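Local coordinates for extracellular solute-binding protein (Conexibacter woesei, PDB 4P98), which probably binds a solute outside the cell for an ABC transporter, as a lipoprotein of the BMP (PnrA-like) family, at residues 127-135 against 272-280; 142-153 against 173-184. All blocks are in the same frame, centred on the assembly; numbering follows the deposited sequence.

Overall arrangement
From the N terminus the chain first builds strands of the six-stranded parallel sheet. After strand 118-123 it passes over into helix 125-137, the first half of contact 1, and then into the five-stranded parallel sheet. Contact 2 follows at once: 142-153 pairs with 173-184 after an intervening helix, closing a short beta-alpha-beta loop. The chain later returns to the first sheet, and only after its edge strand 268-271 does 272-280 meet helix 125-137, closing the much longer loop of contact 1, within which contact 2 falls entirely. Contact 1 thus joins parts of the two lobes, loop 272-280 to a helix beside the second sheet; contact 2 joins neighbouring strands inside one lobe, and the centres lie about 18 Å apart.

Contact 1 (127-135 against 272-280); sequences QLGYLDGFV and ALGNRGIVL
Gln127 OE1 accepts the backbone N-H of Leu273 at 2.9 Å in a nearly straight bond (170° at the hydrogen), the donor lying almost in line with the side-chain C=O. The same oxygen rests against the methyl of Ala272 (OE1 to CB 3.4 Å), and the extended glutamine chain reaches it while its CB packs on Ile278 CD1. Replacing Gln127 with an alanine would probably leave the Leu273 N-H without this acceptor and open a gap beside Ala272.

One turn further along, Leu131 carries the apolar part of the contact. With CG anti to the backbone N (chi1 -180°), its branch is directed at the loop, where CD2 meets Leu273 CD2 at 3.7 Å and Leu280 CD2 at 3.5 Å, the latter a tight carbon pair. To the flanks, the Leu128 and Ile278 side chains cross at about a right angle (CD2 to CG2 3.8 Å), and those of Val135 and Leu280 run past each other in opposite directions, touching through CG2 and CD1.

The loop keeps its shape through Asn275, whose OD1 takes the backbone N-H groups of both Ala272 (2.9 Å) and Gly277 (3.0 Å). The Gly277 bond lies in the carbonyl plane and makes an Asx turn, and a type I turn runs from Leu273 to Arg276. Val298 of helix 294-307 touches both Leu131 and Leu280, and Leu305 of the same helix touches Leu273.

Helix 125-137 begins just after the chain leaves strand 118-123, and the loop just after strand 268-271, a placement consistent with the region between the lobes of periplasmic-binding-protein folds. One directional polar bond ties the start of the loop to the helix; the rest is apolar packing of leucine, isoleucine and valine methyls, without direction.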
ATOM      1  N   GLN A 127      -5.984   3.693   6.842  1.00 20.51           N
ATOM      2  CA  GLN A 127      -4.928   3.149   7.713  1.00 20.82           C
ATOM      3  C   GLN A 127      -3.515   3.432   7.237  1.00 19.90           C
ATOM      4  O   GLN A 127      -2.625   3.635   8.061  1.00 21.27           O
ATOM      5  CB  GLN A 127      -5.106   1.652   7.947  1.00 20.83           C
ATOM      6  CG  GLN A 127      -6.262   1.372   8.889  1.00 22.62           C
ATOM      7  CD  GLN A 127      -6.181   0.029   9.583  1.00 23.60           C
ATOM      8  OE1 GLN A 127      -5.178  -0.662   9.528  1.00 22.67           O
ATOM      9  NE2 GLN A 127      -7.265  -0.346  10.232  1.00 26.74           N
ATOM     10  N   LEU A 128      -3.294   3.419   5.930  1.00 19.40           N
ATOM     11  CA  LEU A 128      -2.019   3.880   5.381  1.00 20.10           C
ATOM     12  C   LEU A 128      -1.806   5.334   5.761  1.00 18.17           C
ATOM     13  O   LEU A 128      -0.708   5.718   6.184  1.00 21.49           O
ATOM     14  CB  LEU A 128      -1.982   3.761   3.862  1.00 22.52           C
ATOM     15  CG  LEU A 128      -2.084   2.383   3.224  1.00 24.03           C
ATOM     16  CD1 LEU A 128      -2.242   2.581   1.714  1.00 26.88           C
ATOM     17  CD2 LEU A 128      -0.868   1.522   3.512  1.00 22.77           C
ATOM     18  N   GLY A 129      -2.851   6.143   5.628  1.00 18.29           N
ATOM     19  CA  GLY A 129      -2.779   7.541   6.021  1.00 19.58           C
ATOM     20  C   GLY A 129      -2.458   7.692   7.496  1.00 19.88           C
ATOM     21  O   GLY A 129      -1.563   8.452   7.872  1.00 16.69           O
ATOM     22  N   TYR A 130      -3.177   6.935   8.327  1.00 19.01           N
ATOM     23  CA  TYR A 130      -2.981   7.005   9.771  1.00 18.93           C
ATOM     24  C   TYR A 130      -1.533   6.710  10.169  1.00 16.36           C
ATOM     25  O   TYR A 130      -0.968   7.431  10.978  1.00 20.45           O
ATOM     26  CB  TYR A 130      -3.954   6.084  10.511  1.00 18.23           C
ATOM     27  CG  TYR A 130      -4.021   6.365  11.994  1.00 17.75           C
ATOM     28  CD1 TYR A 130      -4.943   7.273  12.502  1.00 18.73           C
ATOM     29  CD2 TYR A 130      -3.150   5.741  12.879  1.00 19.85           C
ATOM     30  CE1 TYR A 130      -5.016   7.534  13.858  1.00 21.84           C
ATOM     31  CE2 TYR A 130      -3.219   5.994  14.250  1.00 19.89           C
ATOM     32  CZ  TYR A 130      -4.151   6.889  14.728  1.00 20.01           C
ATOM     33  OH  TYR A 130      -4.216   7.172  16.076  1.00 23.19           O
ATOM     34  N   LEU A 131      -0.928   5.677   9.594  1.00 15.83           N
ATOM     35  CA  LEU A 131       0.449   5.342   9.914  1.00 17.01           C
ATOM     36  C   LEU A 131       1.427   6.443   9.470  1.00 20.46           C
ATOM     37  O   LEU A 131       2.379   6.766  10.187  1.00 17.33           O
ATOM     38  CB  LEU A 131       0.834   3.995   9.310  1.00 16.90           C
ATOM     39  CG  LEU A 131       2.253   3.517   9.577  1.00 16.68           C
ATOM     40  CD1 LEU A 131       2.537   3.446  11.081  1.00 19.44           C
ATOM     41  CD2 LEU A 131       2.495   2.187   8.909  1.00 17.22           C
ATOM     42  N   ASP A 132       1.202   7.021   8.299  1.00 21.11           N
ATOM     43  CA  ASP A 132       2.039   8.141   7.845  1.00 22.40           C
ATOM     44  C   ASP A 132       1.985   9.313   8.811  1.00 18.31           C
ATOM     45  O   ASP A 132       3.027   9.868   9.194  1.00 22.09           O
ATOM     46  CB  ASP A 132       1.581   8.645   6.476  1.00 24.50           C
ATOM     47  CG  ASP A 132       1.805   7.655   5.393  1.00 27.99           C
ATOM     48  OD1 ASP A 132       2.760   6.857   5.481  1.00 31.94           O
ATOM     49  OD2 ASP A 132       1.016   7.692   4.426  1.00 43.24           O
ATOM     50  N   GLY A 133       0.770   9.689   9.199  1.00 17.10           N
ATOM     51  CA  GLY A 133       0.541  10.793  10.115  1.00 18.36           C
ATOM     52  C   GLY A 133       1.110  10.522  11.498  1.00 21.66           C
ATOM     53  O   GLY A 133       1.678  11.413  12.133  1.00 20.01           O
ATOM     54  N   PHE A 134       0.967   9.284  11.959  1.00 22.67           N
ATOM     55  CA  PHE A 134       1.531   8.882  13.239  1.00 21.36           C
ATOM     56  C   PHE A 134       3.059   8.949  13.239  1.00 21.43           C
ATOM     57  O   PHE A 134       3.653   9.403  14.214  1.00 22.01           O
ATOM     58  CB  PHE A 134       1.063   7.481  13.617  1.00 21.65           C
ATOM     59  CG  PHE A 134       1.517   7.046  14.980  1.00 20.62           C
ATOM     60  CD1 PHE A 134       2.704   6.361  15.139  1.00 22.91           C
ATOM     61  CD2 PHE A 134       0.755   7.340  16.101  1.00 23.46           C
ATOM     62  CE1 PHE A 134       3.131   5.964  16.406  1.00 24.70           C
ATOM     63  CE2 PHE A 134       1.173   6.951  17.368  1.00 22.93           C
ATOM     64  CZ  PHE A 134       2.358   6.261  17.513  1.00 22.96           C
ATOM     65  N   VAL A 135       3.692   8.499  12.157  1.00 21.32           N
ATOM     66  CA  VAL A 135       5.141   8.609  12.019  1.00 20.97           C
ATOM     67  C   VAL A 135       5.548  10.078  11.997  1.00 24.23           C
ATOM     68  O   VAL A 135       6.528  10.464  12.655  1.00 22.54           O
ATOM     69  CB  VAL A 135       5.686   7.872  10.768  1.00 21.89           C
ATOM     70  CG1 VAL A 135       7.138   8.227  10.498  1.00 20.92           C
ATOM     71  CG2 VAL A 135       5.570   6.369  10.925  1.00 22.99           C
ATOM     72  N   ALA A 272      -4.059  -5.068   7.683  1.00 12.41           N
ATOM     73  CA  ALA A 272      -4.248  -3.893   8.536  1.00 13.26           C
ATOM     74  C   ALA A 272      -3.057  -3.643   9.457  1.00 13.14           C
ATOM     75  O   ALA A 272      -2.147  -4.459   9.547  1.00 13.84           O
ATOM     76  CB  ALA A 272      -5.525  -4.056   9.363  1.00 13.50           C
ATOM     77  N   LEU A 273      -3.069  -2.497  10.145  1.00 13.76           N
ATOM     78  CA  LEU A 273      -1.976  -2.159  11.059  1.00 16.74           C
ATOM     79  C   LEU A 273      -1.902  -3.158  12.196  1.00 17.45           C
ATOM     80  O   LEU A 273      -0.819  -3.628  12.545  1.00 16.10           O
ATOM     81  CB  LEU A 273      -2.161  -0.757  11.627  1.00 18.82           C
ATOM     82  CG  LEU A 273      -1.978   0.388  10.633  1.00 20.32           C
ATOM     83  CD1 LEU A 273      -2.580   1.666  11.186  1.00 21.52           C
ATOM     84  CD2 LEU A 273      -0.506   0.567  10.313  1.00 20.88           C
ATOM     85  N   GLY A 274      -3.068  -3.509  12.729  1.00 17.41           N
ATOM     86  CA  GLY A 274      -3.175  -4.448  13.839  1.00 17.56           C
ATOM     87  C   GLY A 274      -2.570  -5.818  13.610  1.00 16.89           C
ATOM     88  O   GLY A 274      -2.030  -6.404  14.529  1.00 19.81           O
ATOM     89  N   ASN A 275      -2.659  -6.335  12.388  1.00 16.32           N
ATOM     90  CA  ASN A 275      -2.108  -7.659  12.051  1.00 16.08           C
ATOM     91  C   ASN A 275      -0.825  -7.641  11.199  1.00 14.89           C
ATOM     92  O   ASN A 275      -0.416  -8.679  10.676  1.00 17.03           O
ATOM     93  CB  ASN A 275      -3.186  -8.524  11.370  1.00 16.86           C
ATOM     94  CG  ASN A 275      -3.769  -7.869  10.117  1.00 17.17           C
ATOM     95  OD1 ASN A 275      -3.086  -7.159   9.409  1.00 15.43           O
ATOM     96  ND2 ASN A 275      -5.048  -8.103   9.865  1.00 18.65           N
ATOM     97  N   ARG A 276      -0.196  -6.470  11.064  1.00 15.56           N
ATOM     98  CA  ARG A 276       1.051  -6.305  10.277  1.00 19.76           C
ATOM     99  C   ARG A 276       0.876  -6.601   8.768  1.00 17.79           C
ATOM    100  O   ARG A 276       1.840  -6.907   8.056  1.00 15.98           O
ATOM    101  CB  ARG A 276       2.216  -7.082  10.920  1.00 23.74           C
ATOM    102  CG  ARG A 276       2.466  -6.642  12.372  1.00 29.83           C
ATOM    103  CD  ARG A 276       3.750  -7.210  12.981  1.00 34.56           C
ATOM    104  NE  ARG A 276       4.853  -7.214  12.021  1.00 38.18           N
ATOM    105  CZ  ARG A 276       5.695  -6.205  11.790  1.00 44.85           C
ATOM    106  NH1 ARG A 276       5.611  -5.056  12.464  1.00 51.65           N
ATOM    107  NH2 ARG A 276       6.639  -6.349  10.863  1.00 48.15           N
ATOM    108  N   GLY A 277      -0.360  -6.458   8.287  1.00 17.03           N
ATOM    109  CA  GLY A 277      -0.644  -6.473   6.856  1.00 15.94           C
ATOM    110  C   GLY A 277      -0.220  -5.148   6.246  1.00 14.38           C
ATOM    111  O   GLY A 277       0.105  -5.093   5.066  1.00 14.07           O
ATOM    112  N   ILE A 278      -0.270  -4.092   7.055  1.00 13.95           N
ATOM    113  CA  ILE A 278       0.294  -2.783   6.737  1.00 14.89           C
ATOM    114  C   ILE A 278       1.486  -2.558   7.665  1.00 17.32           C
ATOM    115  O   ILE A 278       1.349  -2.634   8.887  1.00 16.65           O
ATOM    116  CB  ILE A 278      -0.720  -1.643   6.940  1.00 15.05           C
ATOM    117  CG1 ILE A 278      -1.881  -1.790   5.952  1.00 15.91           C
ATOM    118  CG2 ILE A 278      -0.039  -0.286   6.780  1.00 15.91           C
ATOM    119  CD1 ILE A 278      -3.043  -0.846   6.207  1.00 17.20           C
ATOM    120  N   VAL A 279       2.644  -2.272   7.074  1.00 16.56           N
ATOM    121  CA  VAL A 279       3.889  -2.066   7.823  1.00 17.48           C
ATOM    122  C   VAL A 279       4.689  -0.918   7.218  1.00 17.56           C
ATOM    123  O   VAL A 279       4.329  -0.401   6.167  1.00 14.69           O
ATOM    124  CB  VAL A 279       4.780  -3.324   7.801  1.00 18.88           C
ATOM    125  CG1 VAL A 279       4.093  -4.489   8.507  1.00 21.29           C
ATOM    126  CG2 VAL A 279       5.152  -3.724   6.376  1.00 19.84           C
ATOM    127  N   LEU A 280       5.769  -0.533   7.893  1.00 19.16           N
ATOM    128  CA  LEU A 280       6.716   0.440   7.354  1.00 20.05           C
ATOM    129  C   LEU A 280       7.792  -0.226   6.525  1.00 19.18           C
ATOM    130  O   LEU A 280       8.204  -1.339   6.806  1.00 18.63           O
ATOM    131  CB  LEU A 280       7.396   1.210   8.489  1.00 21.77           C
ATOM    132  CG  LEU A 280       6.513   2.137   9.317  1.00 20.13           C
ATOM    133  CD1 LEU A 280       7.363   2.800  10.379  1.00 23.49           C
ATOM    134  CD2 LEU A 280       5.793   3.172   8.479  1.00 19.61           C
TER

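Contact 2 (142-153 against 173-184); sequences VEKVGAVGGPQL and RASYEETYTGRF
Gln152 lies over one face of the Tyr180 ring, its amide plane only 4° from the ring plane and its CG 3.7 Å from the ring centroid, a CH-pi contact. The extended chain crosses the tyrosine at about a right angle, bringing CD and NE2 over the CD2 side of the ring, while Gly150 O sits near the ring plane at the edge. A second CH-pi contact follows beside it: Pro151 CG is 3.7 Å from the Phe184 centroid, over the face, and Leu153 CD1 approaches CZ of that ring obliquely at 3.7 Å.

Earlier in the strands, the Tyr176 ring reaches along the sheet with CG anti to its own N (chi1 176°), setting its OH 3.5 Å from Ala147 CB. That hydroxyl donates a short bond of 2.5 Å to Glu178 OE1, met from above the carboxylate plane; His160 ND1 also bonds to this oxygen.

Beneath these side chains, strands 144-149 and 175-180 run parallel, 18° apart. Val145, Ala147 and Gly149 each give an N-H and take one in the usual parallel ladder, which runs from Ser175 N on Glu143 O (2.8 Å) to Thr181 N on Gly149 O (2.9 Å). Past the ladder, a side chain on Gly150 would collide with Arg183 O, and Thr181 OG1 accepts Arg183 N in an ST turn.

The pair forms a beta-alpha-beta unit with helix 154-170, which covers the face carrying Tyr176 and Tyr180. On the other face, Val148 and Thr179 pack against Leu197 of helix 187-199, and Glu177 forms a salt bridge with Lys200. Strand 175-180 is the edge of the five-stranded sheet, and strand 144-149 bonds on its far side to strand 205-207.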
ATOM      1  N   VAL A 142       9.589  18.499  14.538  1.00 31.71           N
ATOM      2  CA  VAL A 142       8.743  18.731  13.369  1.00 27.00           C
ATOM      3  C   VAL A 142       7.395  19.229  13.851  1.00 25.31           C
ATOM      4  O   VAL A 142       6.579  18.450  14.337  1.00 30.11           O
ATOM      5  CB  VAL A 142       8.593  17.450  12.530  1.00 26.70           C
ATOM      6  CG1 VAL A 142       7.638  17.675  11.361  1.00 26.16           C
ATOM      7  CG2 VAL A 142       9.951  16.976  12.044  1.00 26.95           C
ATOM      8  N   GLU A 143       7.160  20.533  13.752  1.00 22.12           N
ATOM      9  CA  GLU A 143       5.911  21.094  14.252  1.00 30.29           C
ATOM     10  C   GLU A 143       4.953  21.495  13.139  1.00 26.94           C
ATOM     11  O   GLU A 143       3.782  21.757  13.416  1.00 25.78           O
ATOM     12  CB  GLU A 143       6.161  22.279  15.223  1.00 37.47           C
ATOM     13  CG  GLU A 143       6.747  21.910  16.606  1.00 42.01           C
ATOM     14  CD  GLU A 143       6.062  20.727  17.328  1.00 41.35           C
ATOM     15  OE1 GLU A 143       4.842  20.768  17.642  1.00 31.87           O
ATOM     16  OE2 GLU A 143       6.777  19.743  17.626  1.00 45.00           O
ATOM     17  N   LYS A 144       5.442  21.512  11.894  1.00 24.88           N
ATOM     18  CA  LYS A 144       4.639  21.880  10.720  1.00 24.08           C
ATOM     19  C   LYS A 144       4.784  20.793   9.654  1.00 20.44           C
ATOM     20  O   LYS A 144       5.892  20.488   9.228  1.00 18.25           O
ATOM     21  CB  LYS A 144       5.101  23.229  10.153  1.00 25.33           C
ATOM     22  CG  LYS A 144       4.851  24.413  11.073  1.00 28.09           C
ATOM     23  CD  LYS A 144       5.070  25.759  10.381  1.00 31.27           C
ATOM     24  CE  LYS A 144       4.697  26.906  11.314  1.00 32.22           C
ATOM     25  NZ  LYS A 144       4.996  28.236  10.720  1.00 39.10           N
ATOM     26  N   VAL A 145       3.658  20.222   9.230  1.00 19.16           N
ATOM     27  CA  VAL A 145       3.646  19.082   8.320  1.00 19.16           C
ATOM     28  C   VAL A 145       2.803  19.443   7.109  1.00 18.43           C
ATOM     29  O   VAL A 145       1.722  20.037   7.241  1.00 16.71           O
ATOM     30  CB  VAL A 145       3.028  17.826   8.980  1.00 20.00           C
ATOM     31  CG1 VAL A 145       2.940  16.666   7.980  1.00 20.84           C
ATOM     32  CG2 VAL A 145       3.833  17.418  10.206  1.00 21.20           C
ATOM     33  N   GLY A 146       3.303  19.073   5.932  1.00 18.00           N
ATOM     34  CA  GLY A 146       2.594  19.330   4.677  1.00 17.05           C
ATOM     35  C   GLY A 146       2.369  18.027   3.948  1.00 15.55           C
ATOM     36  O   GLY A 146       3.243  17.165   3.947  1.00 17.62           O
ATOM     37  N   ALA A 147       1.192  17.878   3.341  1.00 15.87           N
ATOM     38  CA  ALA A 147       0.868  16.666   2.589  1.00 15.38           C
ATOM     39  C   ALA A 147       0.361  17.016   1.204  1.00 13.36           C
ATOM     40  O   ALA A 147      -0.429  17.945   1.033  1.00 12.85           O
ATOM     41  CB  ALA A 147      -0.174  15.838   3.324  1.00 16.07           C
ATOM     42  N   VAL A 148       0.808  16.251   0.220  1.00 12.40           N
ATOM     43  CA  VAL A 148       0.338  16.440  -1.145  1.00 13.23           C
ATOM     44  C   VAL A 148      -0.281  15.166  -1.668  1.00 12.01           C
ATOM     45  O   VAL A 148       0.360  14.115  -1.680  1.00 11.41           O
ATOM     46  CB  VAL A 148       1.454  16.906  -2.113  1.00 13.12           C
ATOM     47  CG1 VAL A 148       0.886  17.122  -3.507  1.00 13.48           C
ATOM     48  CG2 VAL A 148       2.106  18.191  -1.622  1.00 13.80           C
ATOM     49  N   GLY A 149      -1.534  15.285  -2.113  1.00 14.20           N
ATOM     50  CA  GLY A 149      -2.241  14.202  -2.789  1.00 13.49           C
ATOM     51  C   GLY A 149      -2.636  14.541  -4.208  1.00 13.92           C
ATOM     52  O   GLY A 149      -2.370  15.649  -4.697  1.00 13.67           O
ATOM     53  N   GLY A 150      -3.273  13.569  -4.866  1.00 14.79           N
ATOM     54  CA  GLY A 150      -3.736  13.723  -6.250  1.00 14.61           C
ATOM     55  C   GLY A 150      -5.145  14.294  -6.363  1.00 14.05           C
ATOM     56  O   GLY A 150      -5.398  15.384  -5.879  1.00 15.02           O
ATOM     57  N   PRO A 151      -6.075  13.552  -6.989  1.00 14.13           N
ATOM     58  CA  PRO A 151      -7.461  13.999  -7.115  1.00 14.58           C
ATOM     59  C   PRO A 151      -8.245  13.784  -5.830  1.00 13.85           C
ATOM     60  O   PRO A 151      -7.952  12.846  -5.090  1.00 12.96           O
ATOM     61  CB  PRO A 151      -8.015  13.105  -8.226  1.00 15.92           C
ATOM     62  CG  PRO A 151      -7.228  11.838  -8.114  1.00 17.79           C
ATOM     63  CD  PRO A 151      -5.878  12.196  -7.538  1.00 16.06           C
ATOM     64  N   GLN A 152      -9.241  14.630  -5.572  1.00 13.48           N
ATOM     65  CA  GLN A 152     -10.035  14.538  -4.345  1.00 13.64           C
ATOM     66  C   GLN A 152     -11.150  13.513  -4.452  1.00 13.29           C
ATOM     67  O   GLN A 152     -12.314  13.826  -4.228  1.00 13.84           O
ATOM     68  CB  GLN A 152     -10.603  15.902  -3.959  1.00 14.57           C
ATOM     69  CG  GLN A 152      -9.525  16.908  -3.616  1.00 16.66           C
ATOM     70  CD  GLN A 152     -10.108  18.256  -3.267  1.00 19.25           C
ATOM     71  OE1 GLN A 152     -10.023  19.201  -4.038  1.00 28.13           O
ATOM     72  NE2 GLN A 152     -10.742  18.333  -2.133  1.00 17.28           N
ATOM     73  N   LEU A 153     -10.770  12.285  -4.794  1.00 12.86           N
ATOM     74  CA  LEU A 153     -11.677  11.163  -4.850  1.00 13.13           C
ATOM     75  C   LEU A 153     -11.855  10.648  -3.432  1.00 14.03           C
ATOM     76  O   LEU A 153     -10.995  10.896  -2.567  1.00 13.95           O
ATOM     77  CB  LEU A 153     -11.099  10.069  -5.742  1.00 13.45           C
ATOM     78  CG  LEU A 153     -11.006  10.403  -7.224  1.00 13.32           C
ATOM     79  CD1 LEU A 153     -10.299   9.264  -7.942  1.00 13.86           C
ATOM     80  CD2 LEU A 153     -12.389  10.639  -7.803  1.00 14.04           C
ATOM     81  N   ARG A 173       0.069  19.029  18.998  1.00 26.72           N
ATOM     82  CA  ARG A 173       0.551  20.406  18.835  1.00 33.88           C
ATOM     83  C   ARG A 173       0.981  20.736  17.401  1.00 33.22           C
ATOM     84  O   ARG A 173       1.077  21.908  17.054  1.00 30.09           O
ATOM     85  CB  ARG A 173       1.718  20.673  19.791  1.00 37.88           C
ATOM     86  CG  ARG A 173       1.300  20.810  21.251  1.00 47.81           C
ATOM     87  CD  ARG A 173       0.844  22.230  21.559  1.00 58.17           C
ATOM     88  NE  ARG A 173       0.343  22.377  22.927  1.00 71.72           N
ATOM     89  CZ  ARG A 173       0.055  23.540  23.515  1.00 76.82           C
ATOM     90  NH1 ARG A 173       0.218  24.693  22.869  1.00 79.26           N
ATOM     91  NH2 ARG A 173      -0.396  23.554  24.764  1.00 80.74           N
ATOM     92  N   ALA A 174       1.241  19.724  16.576  1.00 30.07           N
ATOM     93  CA  ALA A 174       1.696  19.966  15.201  1.00 27.85           C
ATOM     94  C   ALA A 174       0.609  20.609  14.353  1.00 27.15           C
ATOM     95  O   ALA A 174      -0.578  20.362  14.558  1.00 27.17           O
ATOM     96  CB  ALA A 174       2.166  18.682  14.554  1.00 28.27           C
ATOM     97  N   SER A 175       1.016  21.458  13.414  1.00 25.40           N
ATOM     98  CA  SER A 175       0.074  22.048  12.472  1.00 25.36           C
ATOM     99  C   SER A 175       0.220  21.319  11.137  1.00 22.06           C
ATOM    100  O   SER A 175       1.242  20.675  10.863  1.00 21.47           O
ATOM    101  CB  SER A 175       0.298  23.553  12.322  1.00 27.57           C
ATOM    102  OG  SER A 175       1.537  23.801  11.710  1.00 31.22           O
ATOM    103  N   TYR A 176      -0.813  21.426  10.319  1.00 21.42           N
ATOM    104  CA  TYR A 176      -0.951  20.577   9.143  1.00 20.94           C
ATOM    105  C   TYR A 176      -1.609  21.361   8.014  1.00 21.43           C
ATOM    106  O   TYR A 176      -2.590  22.071   8.234  1.00 20.23           O
ATOM    107  CB  TYR A 176      -1.791  19.350   9.506  1.00 20.30           C
ATOM    108  CG  TYR A 176      -2.110  18.418   8.355  1.00 18.74           C
ATOM    109  CD1 TYR A 176      -1.212  17.435   7.945  1.00 19.27           C
ATOM    110  CD2 TYR A 176      -3.316  18.525   7.680  1.00 20.50           C
ATOM    111  CE1 TYR A 176      -1.522  16.579   6.889  1.00 18.81           C
ATOM    112  CE2 TYR A 176      -3.628  17.688   6.626  1.00 18.92           C
ATOM    113  CZ  TYR A 176      -2.739  16.718   6.244  1.00 17.21           C
ATOM    114  OH  TYR A 176      -3.086  15.905   5.197  1.00 22.80           O
ATOM    115  N   GLU A 177      -1.049  21.229   6.814  1.00 20.08           N
ATOM    116  CA  GLU A 177      -1.649  21.784   5.603  1.00 20.21           C
ATOM    117  C   GLU A 177      -1.516  20.739   4.512  1.00 18.06           C
ATOM    118  O   GLU A 177      -0.561  19.963   4.493  1.00 16.38           O
ATOM    119  CB  GLU A 177      -0.956  23.086   5.166  1.00 24.09           C
ATOM    120  CG  GLU A 177      -1.782  23.906   4.182  1.00 28.69           C
ATOM    121  CD  GLU A 177      -1.072  25.156   3.660  1.00 37.47           C
ATOM    122  OE1 GLU A 177      -0.126  25.658   4.320  1.00 42.04           O
ATOM    123  OE2 GLU A 177      -1.471  25.644   2.576  1.00 39.00           O
ATOM    124  N   GLU A 178      -2.476  20.719   3.603  1.00 18.27           N
ATOM    125  CA  GLU A 178      -2.435  19.783   2.493  1.00 18.10           C
ATOM    126  C   GLU A 178      -2.902  20.454   1.202  1.00 16.97           C
ATOM    127  O   GLU A 178      -3.643  21.440   1.220  1.00 18.78           O
ATOM    128  CB  GLU A 178      -3.278  18.544   2.805  1.00 17.21           C
ATOM    129  CG  GLU A 178      -4.772  18.810   2.785  1.00 18.69           C
ATOM    130  CD  GLU A 178      -5.586  17.762   3.513  1.00 19.81           C
ATOM    131  OE1 GLU A 178      -5.072  16.666   3.822  1.00 20.63           O
ATOM    132  OE2 GLU A 178      -6.768  18.048   3.758  1.00 23.98           O
ATOM    133  N   THR A 179      -2.444  19.903   0.090  1.00 16.06           N
ATOM    134  CA  THR A 179      -2.781  20.392  -1.234  1.00 15.99           C
ATOM    135  C   THR A 179      -3.034  19.198  -2.129  1.00 14.66           C
ATOM    136  O   THR A 179      -2.308  18.202  -2.072  1.00 16.41           O
ATOM    137  CB  THR A 179      -1.616  21.212  -1.832  1.00 16.84           C
ATOM    138  OG1 THR A 179      -1.360  22.347  -1.007  1.00 18.56           O
ATOM    139  CG2 THR A 179      -1.937  21.704  -3.227  1.00 18.72           C
ATOM    140  N   TYR A 180      -4.045  19.315  -2.975  1.00 14.65           N
ATOM    141  CA  TYR A 180      -4.371  18.292  -3.958  1.00 15.79           C
ATOM    142  C   TYR A 180      -4.019  18.768  -5.372  1.00 16.19           C
ATOM    143  O   TYR A 180      -4.348  19.888  -5.742  1.00 16.27           O
ATOM    144  CB  TYR A 180      -5.856  17.973  -3.857  1.00 16.76           C
ATOM    145  CG  TYR A 180      -6.245  17.350  -2.536  1.00 15.63           C
ATOM    146  CD1 TYR A 180      -5.979  16.009  -2.271  1.00 15.40           C
ATOM    147  CD2 TYR A 180      -6.888  18.097  -1.546  1.00 16.40           C
ATOM    148  CE1 TYR A 180      -6.331  15.432  -1.049  1.00 15.83           C
ATOM    149  CE2 TYR A 180      -7.240  17.523  -0.330  1.00 17.94           C
ATOM    150  CZ  TYR A 180      -6.964  16.184  -0.096  1.00 16.55           C
ATOM    151  OH  TYR A 180      -7.323  15.606   1.111  1.00 19.26           O
ATOM    152  N   THR A 181      -3.342  17.928  -6.154  1.00 14.08           N
ATOM    153  CA  THR A 181      -2.999  18.295  -7.529  1.00 16.82           C
ATOM    154  C   THR A 181      -4.157  18.169  -8.511  1.00 19.35           C
ATOM    155  O   THR A 181      -4.108  18.771  -9.582  1.00 19.01           O
ATOM    156  CB  THR A 181      -1.843  17.467  -8.101  1.00 17.13           C
ATOM    157  OG1 THR A 181      -2.263  16.113  -8.299  1.00 17.45           O
ATOM    158  CG2 THR A 181      -0.627  17.511  -7.195  1.00 17.42           C
ATOM    159  N   GLY A 182      -5.170  17.366  -8.167  1.00 19.44           N
ATOM    160  CA  GLY A 182      -6.294  17.086  -9.068  1.00 18.66           C
ATOM    161  C   GLY A 182      -6.068  15.931 -10.034  1.00 19.14           C
ATOM    162  O   GLY A 182      -6.969  15.588 -10.793  1.00 20.58           O
ATOM    163  N   ARG A 183      -4.881  15.323 -10.000  1.00 19.12           N
ATOM    164  CA  ARG A 183      -4.458  14.326 -11.000  1.00 22.78           C
ATOM    165  C   ARG A 183      -3.730  13.171 -10.352  1.00 19.96           C
ATOM    166  O   ARG A 183      -3.140  13.341  -9.291  1.00 22.14           O
ATOM    167  CB  ARG A 183      -3.484  14.960 -12.000  1.00 27.68           C
ATOM    168  CG  ARG A 183      -4.047  16.117 -12.794  1.00 34.04           C
ATOM    169  CD  ARG A 183      -5.010  15.630 -13.863  1.00 39.93           C
ATOM    170  NE  ARG A 183      -5.321  16.696 -14.818  1.00 54.26           N
ATOM    171  CZ  ARG A 183      -6.387  17.501 -14.769  1.00 59.96           C
ATOM    172  NH1 ARG A 183      -7.304  17.390 -13.808  1.00 66.88           N
ATOM    173  NH2 ARG A 183      -6.540  18.434 -15.703  1.00 61.41           N
ATOM    174  N   PHE A 184      -3.752  12.000 -10.987  1.00 17.39           N
ATOM    175  CA  PHE A 184      -2.845  10.922 -10.592  1.00 20.24           C
ATOM    176  C   PHE A 184      -1.502  11.079 -11.311  1.00 19.89           C
ATOM    177  O   PHE A 184      -1.481  11.360 -12.497  1.00 17.61           O
ATOM    178  CB  PHE A 184      -3.406   9.556 -10.957  1.00 21.48           C
ATOM    179  CG  PHE A 184      -4.590   9.130 -10.134  1.00 23.13           C
ATOM    180  CD1 PHE A 184      -4.493   9.009  -8.761  1.00 23.32           C
ATOM    181  CD2 PHE A 184      -5.788   8.798 -10.749  1.00 25.42           C
ATOM    182  CE1 PHE A 184      -5.574   8.584  -8.006  1.00 24.30           C
ATOM    183  CE2 PHE A 184      -6.879   8.380 -10.000  1.00 25.92           C
ATOM    184  CZ  PHE A 184      -6.769   8.267  -8.628  1.00 23.54           C
TER